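Side-chain contacts in hemolysin BL lytic component L1 (Bacillus cereus, PDB 7NMQ), which forms a lytic component of the haemolysin BL enterotoxin and probably helps to breach host-cell membranes as part of an alpha-helical pore-forming system: residues T129-M134 against L302-I307; Q136-K141 against Q295-A300; Y143-D148 against E288-L293. All blocks are in the same frame, centred on the assembly; numbering follows the deposited sequence.

Interaction 1 of 3, residues T129-M134 against L302-I307; sequences TDVIKM and LSLTNI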
loop_
_atom_site.group_PDB
_atom_site.type_symbol
_atom_site.label_atom_id
_atom_site.label_comp_id
_atom_site.label_asym_id
_atom_site.label_seq_id
_atom_site.Cartn_x
_atom_site.Cartn_y
_atom_site.Cartn_z
ATOM N N THR A 129 -13.549 2.630 9.728
ATOM C CA THR A 129 -13.690 4.086 9.948
ATOM C C THR A 129 -12.548 4.583 10.834
ATOM O O THR A 129 -11.951 5.647 10.522
ATOM C CB THR A 129 -15.031 4.438 10.584
ATOM O OG1 THR A 129 -15.962 4.132 9.552
ATOM C CG2 THR A 129 -15.103 5.881 11.028
ATOM N N ASP A 130 -12.225 3.842 11.886
ATOM C CA ASP A 130 -11.142 4.245 12.826
ATOM C C ASP A 130 -9.780 4.217 12.123
ATOM O O ASP A 130 -8.933 5.087 12.367
ATOM C CB ASP A 130 -11.117 3.351 14.063
ATOM C CG ASP A 130 -12.377 3.503 14.907
ATOM O OD1 ASP A 130 -13.118 4.524 14.710
ATOM O OD2 ASP A 130 -12.613 2.619 15.740
ATOM N N VAL A 131 -9.567 3.227 11.290
ATOM C CA VAL A 131 -8.288 3.089 10.573
ATOM C C VAL A 131 -8.196 4.234 9.581
ATOM O O VAL A 131 -7.129 4.851 9.461
ATOM C CB VAL A 131 -8.155 1.733 9.888
ATOM C CG1 VAL A 131 -6.899 1.666 9.039
ATOM C CG2 VAL A 131 -8.185 0.609 10.897
ATOM N N ILE A 132 -9.255 4.535 8.874
ATOM C CA ILE A 132 -9.236 5.682 7.949
ATOM C C ILE A 132 -8.911 6.961 8.731
ATOM O O ILE A 132 -8.144 7.780 8.165
ATOM C CB ILE A 132 -10.536 5.750 7.148
ATOM C CG1 ILE A 132 -10.712 4.511 6.249
ATOM C CG2 ILE A 132 -10.612 7.083 6.416
ATOM C CD1 ILE A 132 -12.073 4.394 5.628
ATOM N N LYS A 133 -9.456 7.171 9.929
ATOM C CA LYS A 133 -9.164 8.431 10.671
ATOM C C LYS A 133 -7.663 8.468 10.996
ATOM O O LYS A 133 -7.039 9.568 10.843
ATOM C CB LYS A 133 -10.037 8.554 11.932
ATOM C CG LYS A 133 -9.767 9.766 12.831
ATOM C CD LYS A 133 -9.432 11.091 12.142
ATOM C CE LYS A 133 -9.393 12.304 13.058
ATOM N NZ LYS A 133 -8.696 12.043 14.344
ATOM N N MET A 134 -7.111 7.358 11.493
ATOM C CA MET A 134 -5.661 7.246 11.789
ATOM C C MET A 134 -4.856 7.572 10.531
ATOM O O MET A 134 -3.881 8.368 10.611
ATOM C CB MET A 134 -5.356 5.864 12.370
ATOM C CG MET A 134 -3.934 5.554 12.660
ATOM S SD MET A 134 -2.894 5.227 11.204
ATOM C CE MET A 134 -3.672 3.729 10.634
ATOM N N LEU A 302 -8.450 5.509 -0.007
ATOM C CA LEU A 302 -9.515 5.199 -0.998
ATOM C C LEU A 302 -9.831 3.711 -0.946
ATOM O O LEU A 302 -11.002 3.323 -0.958
ATOM C CB LEU A 302 -9.077 5.560 -2.414
ATOM C CG LEU A 302 -9.102 7.022 -2.767
ATOM C CD1 LEU A 302 -8.637 7.191 -4.202
ATOM C CD2 LEU A 302 -10.460 7.628 -2.576
ATOM N N SER A 303 -8.824 2.854 -0.861
ATOM C CA SER A 303 -9.032 1.386 -0.896
ATOM C C SER A 303 -9.692 0.908 0.404
ATOM O O SER A 303 -10.501 -0.055 0.365
ATOM C CB SER A 303 -7.765 0.667 -1.199
ATOM O OG SER A 303 -7.354 0.972 -2.513
ATOM N N LEU A 304 -9.389 1.529 1.532
ATOM C CA LEU A 304 -10.068 1.165 2.794
ATOM C C LEU A 304 -11.501 1.685 2.782
ATOM O O LEU A 304 -12.357 1.032 3.376
ATOM C CB LEU A 304 -9.266 1.739 3.950
ATOM C CG LEU A 304 -8.015 0.968 4.283
ATOM C CD1 LEU A 304 -7.247 1.737 5.301
ATOM C CD2 LEU A 304 -8.320 -0.392 4.792
ATOM N N THR A 305 -11.743 2.845 2.192
ATOM C CA THR A 305 -13.120 3.376 2.030
ATOM C C THR A 305 -13.924 2.364 1.219
ATOM O O THR A 305 -15.092 2.103 1.572
ATOM C CB THR A 305 -13.083 4.774 1.410
ATOM O OG1 THR A 305 -12.412 5.642 2.329
ATOM C CG2 THR A 305 -14.461 5.329 1.138
ATOM N N ASN A 306 -13.315 1.743 0.231
ATOM C CA ASN A 306 -14.018 0.733 -0.596
ATOM C C ASN A 306 -14.310 -0.491 0.276
ATOM O O ASN A 306 -15.420 -1.016 0.215
ATOM C CB ASN A 306 -13.223 0.352 -1.834
ATOM C CG ASN A 306 -14.025 -0.527 -2.756
ATOM O OD1 ASN A 306 -15.187 -0.234 -3.059
ATOM N ND2 ASN A 306 -13.450 -1.645 -3.136
ATOM N N ILE A 307 -13.367 -0.909 1.115
ATOM C CA ILE A 307 -13.585 -2.053 2.043
ATOM C C ILE A 307 -14.754 -1.708 2.956
ATOM O O ILE A 307 -15.647 -2.562 3.161
ATOM C CB ILE A 307 -12.324 -2.426 2.836
ATOM C CG1 ILE A 307 -11.285 -3.021 1.874
ATOM C CG2 ILE A 307 -12.605 -3.350 4.012
ATOM C CD1 ILE A 307 -9.948 -3.349 2.496
#

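Interaction 2 of 3, residues Q136-K141 against Q295-A300; sequences QDFKGK and QTVDQA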
loop_
_atom_site.group_PDB
_atom_site.type_symbol
_atom_site.label_atom_id
_atom_site.label_comp_id
_atom_site.label_asym_id
_atom_site.label_seq_id
_atom_site.Cartn_x
_atom_site.Cartn_y
_atom_site.Cartn_z
ATOM N N GLN A 136 -5.796 9.408 7.902
ATOM C CA GLN A 136 -5.989 10.819 7.527
ATOM C C GLN A 136 -5.061 11.667 8.388
ATOM O O GLN A 136 -4.406 12.553 7.800
ATOM C CB GLN A 136 -7.454 11.234 7.657
ATOM C CG GLN A 136 -7.676 12.595 7.008
ATOM C CD GLN A 136 -7.178 12.583 5.579
ATOM O OE1 GLN A 136 -6.253 13.307 5.194
ATOM N NE2 GLN A 136 -7.813 11.757 4.769
ATOM N N ASP A 137 -4.970 11.377 9.688
ATOM C CA ASP A 137 -4.073 12.106 10.614
ATOM C C ASP A 137 -2.624 11.954 10.094
ATOM O O ASP A 137 -1.858 12.935 10.035
ATOM C CB ASP A 137 -4.193 11.631 12.059
ATOM C CG ASP A 137 -5.515 11.942 12.750
ATOM O OD1 ASP A 137 -6.234 12.862 12.293
ATOM O OD2 ASP A 137 -5.794 11.289 13.766
ATOM N N PHE A 138 -2.254 10.742 9.719
ATOM C CA PHE A 138 -0.891 10.444 9.274
ATOM C C PHE A 138 -0.638 11.144 7.953
ATOM O O PHE A 138 0.439 11.723 7.737
ATOM C CB PHE A 138 -0.732 8.948 9.142
ATOM C CG PHE A 138 0.654 8.508 8.761
ATOM C CD1 PHE A 138 1.783 9.056 9.361
ATOM C CD2 PHE A 138 0.814 7.504 7.842
ATOM C CE1 PHE A 138 3.055 8.634 8.978
ATOM C CE2 PHE A 138 2.072 7.032 7.504
ATOM C CZ PHE A 138 3.183 7.584 8.107
ATOM N N LYS A 139 -1.616 11.179 7.055
ATOM C CA LYS A 139 -1.486 11.885 5.768
ATOM C C LYS A 139 -1.190 13.355 6.050
ATOM O O LYS A 139 -0.332 13.953 5.364
ATOM C CB LYS A 139 -2.746 11.690 4.924
ATOM C CG LYS A 139 -2.528 11.837 3.449
ATOM C CD LYS A 139 -2.418 13.214 2.953
ATOM C CE LYS A 139 -3.556 14.106 3.356
ATOM N NZ LYS A 139 -4.827 13.623 2.779
ATOM N N GLY A 140 -1.864 13.942 7.017
ATOM C CA GLY A 140 -1.596 15.344 7.375
ATOM C C GLY A 140 -0.140 15.533 7.787
ATOM O O GLY A 140 0.501 16.517 7.333
ATOM N N LYS A 141 0.414 14.615 8.586
ATOM C CA LYS A 141 1.842 14.699 9.022
ATOM C C LYS A 141 2.767 14.495 7.830
ATOM O O LYS A 141 3.753 15.241 7.715
ATOM C CB LYS A 141 2.129 13.660 10.108
ATOM C CG LYS A 141 1.385 13.869 11.412
ATOM C CD LYS A 141 1.598 15.165 12.129
ATOM C CE LYS A 141 0.773 15.295 13.400
ATOM N NZ LYS A 141 1.428 14.688 14.593
ATOM N N GLN A 295 0.861 10.651 -1.228
ATOM C CA GLN A 295 -0.029 10.254 -2.345
ATOM C C GLN A 295 -0.467 8.803 -2.157
ATOM O O GLN A 295 -1.635 8.466 -2.442
ATOM C CB GLN A 295 0.634 10.415 -3.700
ATOM C CG GLN A 295 0.958 11.856 -4.022
ATOM C CD GLN A 295 1.919 11.929 -5.191
ATOM O OE1 GLN A 295 2.287 10.927 -5.837
ATOM N NE2 GLN A 295 2.288 13.130 -5.513
ATOM N N THR A 296 0.450 7.952 -1.723
ATOM C CA THR A 296 0.183 6.516 -1.533
ATOM C C THR A 296 -0.749 6.334 -0.336
ATOM O O THR A 296 -1.673 5.478 -0.406
ATOM C CB THR A 296 1.477 5.712 -1.381
ATOM O OG1 THR A 296 2.293 5.951 -2.520
ATOM C CG2 THR A 296 1.157 4.245 -1.303
ATOM N N VAL A 297 -0.574 7.077 0.744
ATOM C CA VAL A 297 -1.535 6.987 1.872
ATOM C C VAL A 297 -2.907 7.442 1.371
ATOM O O VAL A 297 -3.914 6.842 1.801
ATOM C CB VAL A 297 -1.073 7.794 3.098
ATOM C CG1 VAL A 297 -2.180 7.924 4.152
ATOM C CG2 VAL A 297 0.146 7.143 3.696
ATOM N N ASP A 298 -3.015 8.460 0.552
ATOM C CA ASP A 298 -4.332 8.851 -0.013
ATOM C C ASP A 298 -4.969 7.659 -0.765
ATOM O O ASP A 298 -6.206 7.443 -0.626
ATOM C CB ASP A 298 -4.230 10.084 -0.899
ATOM C CG ASP A 298 -4.154 11.434 -0.182
ATOM O OD1 ASP A 298 -4.711 11.558 0.921
ATOM O OD2 ASP A 298 -3.526 12.378 -0.751
ATOM N N GLN A 299 -4.177 6.930 -1.543
ATOM C CA GLN A 299 -4.631 5.745 -2.288
ATOM C C GLN A 299 -5.095 4.692 -1.287
ATOM O O GLN A 299 -6.141 4.034 -1.517
ATOM C CB GLN A 299 -3.584 5.187 -3.213
ATOM C CG GLN A 299 -3.247 6.124 -4.337
ATOM C CD GLN A 299 -2.238 5.400 -5.182
ATOM O OE1 GLN A 299 -1.088 5.275 -4.810
ATOM N NE2 GLN A 299 -2.751 4.649 -6.133
ATOM N N ALA A 300 -4.338 4.472 -0.225
ATOM C CA ALA A 300 -4.690 3.507 0.829
ATOM C C ALA A 300 -6.035 3.900 1.459
ATOM O O ALA A 300 -6.881 3.004 1.751
ATOM C CB ALA A 300 -3.609 3.386 1.863
HETATM O O HOH W 1 -7.246 11.354 1.509
#

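Interaction 3 of 3, residues Y143-D148 against E288-L293; sequences YQNSTD and ETLAYL. With PEG (di(hydroxyethyl)ether), chain B.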
loop_
_atom_site.group_PDB
_atom_site.type_symbol
_atom_site.label_atom_id
_atom_site.label_comp_id
_atom_site.label_asym_id
_atom_site.label_seq_id
_atom_site.Cartn_x
_atom_site.Cartn_y
_atom_site.Cartn_z
ATOM N N TYR A 143 2.086 15.205 4.661
ATOM C CA TYR A 143 1.978 16.424 3.834
ATOM C C TYR A 143 2.764 17.568 4.456
ATOM O O TYR A 143 3.436 18.296 3.697
ATOM C CB TYR A 143 0.505 16.786 3.662
ATOM C CG TYR A 143 0.224 17.982 2.786
ATOM C CD1 TYR A 143 0.709 18.050 1.491
ATOM C CD2 TYR A 143 -0.563 19.031 3.235
ATOM C CE1 TYR A 143 0.422 19.130 0.674
ATOM C CE2 TYR A 143 -0.896 20.093 2.410
ATOM C CZ TYR A 143 -0.427 20.139 1.111
ATOM O OH TYR A 143 -0.776 21.174 0.265
ATOM N N GLN A 144 2.715 17.723 5.771
ATOM C CA GLN A 144 3.461 18.817 6.448
ATOM C C GLN A 144 4.957 18.593 6.253
ATOM O O GLN A 144 5.666 19.534 5.874
ATOM C CB GLN A 144 3.126 18.824 7.927
ATOM C CG GLN A 144 1.767 19.439 8.174
ATOM C CD GLN A 144 1.734 20.861 7.666
ATOM O OE1 GLN A 144 2.638 21.652 7.917
ATOM N NE2 GLN A 144 0.695 21.201 6.919
ATOM N N ASN A 145 5.416 17.365 6.425
ATOM C CA ASN A 145 6.871 17.095 6.309
ATOM C C ASN A 145 7.293 17.293 4.852
ATOM O O ASN A 145 8.339 17.903 4.562
ATOM C CB ASN A 145 7.189 15.682 6.790
ATOM C CG ASN A 145 8.676 15.397 6.816
ATOM O OD1 ASN A 145 9.492 16.166 7.321
ATOM N ND2 ASN A 145 9.050 14.312 6.221
ATOM N N SER A 146 6.479 16.845 3.891
ATOM C CA SER A 146 6.765 16.992 2.449
ATOM C C SER A 146 6.878 18.474 2.110
ATOM O O SER A 146 7.809 18.861 1.406
ATOM C CB SER A 146 5.744 16.284 1.577
ATOM O OG SER A 146 6.055 16.475 0.222
ATOM N N THR A 147 5.905 19.293 2.485
ATOM C CA THR A 147 5.892 20.696 2.053
ATOM C C THR A 147 7.038 21.457 2.752
ATOM O O THR A 147 7.640 22.309 2.126
ATOM C CB THR A 147 4.558 21.383 2.264
ATOM O OG1 THR A 147 4.169 21.252 3.616
ATOM C CG2 THR A 147 3.493 20.704 1.442
ATOM N N ASP A 148 7.298 21.173 4.022
ATOM C CA ASP A 148 8.416 21.806 4.772
ATOM C C ASP A 148 9.729 21.508 4.046
ATOM O O ASP A 148 10.535 22.432 3.783
ATOM C CB ASP A 148 8.583 21.195 6.156
ATOM C CG ASP A 148 7.549 21.600 7.183
ATOM O OD1 ASP A 148 6.912 22.641 6.976
ATOM O OD2 ASP A 148 7.487 20.925 8.230
ATOM N N GLU A 288 11.024 13.822 -3.844
ATOM C CA GLU A 288 10.080 13.064 -4.667
ATOM C C GLU A 288 9.408 11.996 -3.795
ATOM O O GLU A 288 8.174 11.840 -3.837
ATOM C CB GLU A 288 10.764 12.484 -5.887
ATOM C CG GLU A 288 11.266 13.548 -6.854
ATOM C CD GLU A 288 10.125 14.498 -7.266
ATOM O OE1 GLU A 288 9.076 14.025 -7.773
ATOM O OE2 GLU A 288 10.222 15.705 -6.951
ATOM N N THR A 289 10.193 11.261 -3.037
ATOM C CA THR A 289 9.661 10.181 -2.199
ATOM C C THR A 289 8.692 10.761 -1.178
ATOM O O THR A 289 7.666 10.135 -0.881
ATOM C CB THR A 289 10.773 9.374 -1.554
ATOM O OG1 THR A 289 11.541 8.779 -2.595
ATOM C CG2 THR A 289 10.194 8.334 -0.620
ATOM N N LEU A 290 8.999 11.897 -0.564
ATOM C CA LEU A 290 8.084 12.404 0.493
ATOM C C LEU A 290 6.720 12.725 -0.120
ATOM O O LEU A 290 5.746 12.559 0.623
ATOM C CB LEU A 290 8.654 13.657 1.129
ATOM C CG LEU A 290 9.889 13.452 2.006
ATOM C CD1 LEU A 290 10.326 14.768 2.625
ATOM C CD2 LEU A 290 9.711 12.403 3.054
ATOM N N ALA A 291 6.643 13.226 -1.342
ATOM C CA ALA A 291 5.364 13.499 -2.027
ATOM C C ALA A 291 4.683 12.168 -2.375
ATOM O O ALA A 291 3.495 12.039 -2.087
ATOM C CB ALA A 291 5.546 14.337 -3.260
ATOM N N TYR A 292 5.430 11.193 -2.895
ATOM C CA TYR A 292 4.858 9.872 -3.237
ATOM C C TYR A 292 4.270 9.223 -1.972
ATOM O O TYR A 292 3.229 8.517 -2.061
ATOM C CB TYR A 292 5.913 8.998 -3.900
ATOM C CG TYR A 292 6.405 9.500 -5.231
ATOM C CD1 TYR A 292 5.625 10.297 -6.062
ATOM C CD2 TYR A 292 7.598 9.049 -5.731
ATOM C CE1 TYR A 292 6.091 10.741 -7.294
ATOM C CE2 TYR A 292 8.077 9.488 -6.959
ATOM C CZ TYR A 292 7.318 10.317 -7.766
ATOM O OH TYR A 292 7.874 10.740 -8.968
ATOM N N LEU A 293 4.896 9.402 -0.812
ATOM C CA LEU A 293 4.399 8.824 0.457
ATOM C C LEU A 293 2.995 9.364 0.745
ATOM O O LEU A 293 2.103 8.534 1.029
ATOM C CB LEU A 293 5.338 9.127 1.626
ATOM C CG LEU A 293 6.502 8.168 1.815
ATOM C CD1 LEU A 293 7.592 8.798 2.682
ATOM C CD2 LEU A 293 6.010 6.887 2.477
HETATM C C1 PEG B . 6.883 15.455 -6.182
HETATM O O1 PEG B . 6.954 14.016 -6.091
HETATM C C2 PEG B . 7.702 16.164 -5.143
HETATM O O2 PEG B . 7.106 17.414 -4.794
HETATM C C3 PEG B . 7.395 17.824 -3.465
HETATM C C4 PEG B . 7.354 16.667 -2.551
HETATM O O4 PEG B . 8.190 16.787 -1.461
#

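Interaction 1 of 3, residues T129-M134 against L302-I307
I132 and L304 mark the level at which the two helical segments come nearest, their CA atoms 6.9 Å apart, while the segments run nearly antiparallel (168°) with axes 9.8 Å from each other. Three residue pairs carry the contact, and it is a compact example of two helices packing through branched aliphatic side chains. I132 is the main contributor. Its CG1 is set beside its own backbone N (chi1 -63°) and the chain then extends (chi2 170°), which carries the branch across the gap toward the other helix. There CG1 of I132 meets CB of L304 at 3.9 Å, the two side chains slipping past each other in opposite directions. Farther out, the terminal CD1 of I132 approaches OG1 of T305 at 3.5 Å, crossing the threonine at about a right angle. This is a van der Waals touch of a methyl group on a hydroxyl, and that hydroxyl spends its hydrogen bond on the carbonyl O of I301, one turn earlier in its own helix. V131 turns CG1 to CD1 of L304 at 3.8 Å, again with the side chains nearly perpendicular. L304 is thus touched at its root by I132 and at one methyl by V131. V131 and L304 are buried, whereas the I132-T305 side lies nearer the surface. L304 also touches V128 and L135 of helix 107-154, V131 and M134 pack on Q76 of helix 45-103, and S303 and I307 reach T17 of helix 10-33, so these two helices pack alongside the joined pair 107-154 and 275-325.

Interaction 2 of 3, residues Q136-K141 against Q295-A300
K139 and V297 meet where two long helices of a ClyA-like antiparallel bundle lie side by side, the short segments running at 167° with axes 9.6 Å apart. Apolar packing comes first. CB of K139 rests 3.9 Å from CG1 of V297, so the aliphatic root of the lysine serves as a hydrophobic surface, while the other methyl of V297, CG2, approaches CD2 in the ring of F138 at 4.2 Å. That ring is shared with helix 45-103, since F138 also packs on N65 and W69 and meets the ring of Y68. Charge pairing occupies the other flank. The lysine chain folds back on itself, bent at chi2, chi3 and chi4, and this curl brings NZ of K139 to OD1 of D298 in a 2.8 Å salt bridge. Its ammonium group has a second acceptor within its own helix, OE1 of Q136, also at 2.8 Å and approached in the carbonyl plane on a lone pair. Two acceptors therefore limit the freedom of the lysine end. A water joins Q136 to D298 across the contact, accepting a weak bond from NE2 of Q136. It donates to OD1 of D298 at 2.6 Å, the same oxygen whose syn lone pair receives NZ of K139.

Interaction 3 of 3, residues Y143-D148 against E288-L293
The amide end of N145 lies against the two methyls of L290, CD1 and CD2, the side chains meeting at a slant. Two rings and a carboxylate lie round about without crossing the contact. The ring of Y292 has the carbonyl O of E288 over one face, 3.2 Å above the plane and displaced toward the rim, and makes a cation-pi contact with K188. The ring of Y143 forms a T-shaped pair with Y294. The carboxylate of E288 binds a di(hydroxyethyl)ether, probably carried over from the crystallisation liquor. The backbones come close here, with CA of S146 5.2 Å from CA of L290. The two helical segments are roughly antiparallel, at 155° between their N-to-C directions. Such an approach is eased by a small side chain: OG of S146, anti to its main-chain nitrogen (chi1 179°), passes CB of L290 at 3.9 Å and lies 3.7 Å from N of A291. OG of S146 is also 2.7 Å from O4 of the ether, at hydrogen-bonding distance, though its proton has another acceptor within reach. At the other end O1 of the ether donates to OE1 of E288 at 2.7 Å. C4 of the ether lies only 3.0 Å from CB of A291, so its exact placement is doubtful. Around the contact, L290 also touches S62 of helix 45-103 and M31 of helix 10-33. Directly between the protein segments the contact is thus van der Waals packing; the polar link from S146 to E288 runs through a probable crystallisation additive and says little about the toxin itself.

Overall arrangement
The three contacts are successive levels of one seam between helix 107-154 and helix 275-325. Centres of interactions 1 and 2 lie about 11 Å apart, those of 2 and 3 about 10 Å, and those of 1 and 3 about 21 Å. Facing pairs recur every seven residues (I132 with L304, K139 with V297, S146 with L290), an interval of about two helical turns. From interaction 1 to interaction 3 the axes of the short segments draw in from 9.8 to 8.8 Å. Each contact nests within the chain loop closed by the one before, and the predicted membrane-spanning regions 194-222 and 229-250 fall inside all three loops. The bound ether belongs to interaction 3.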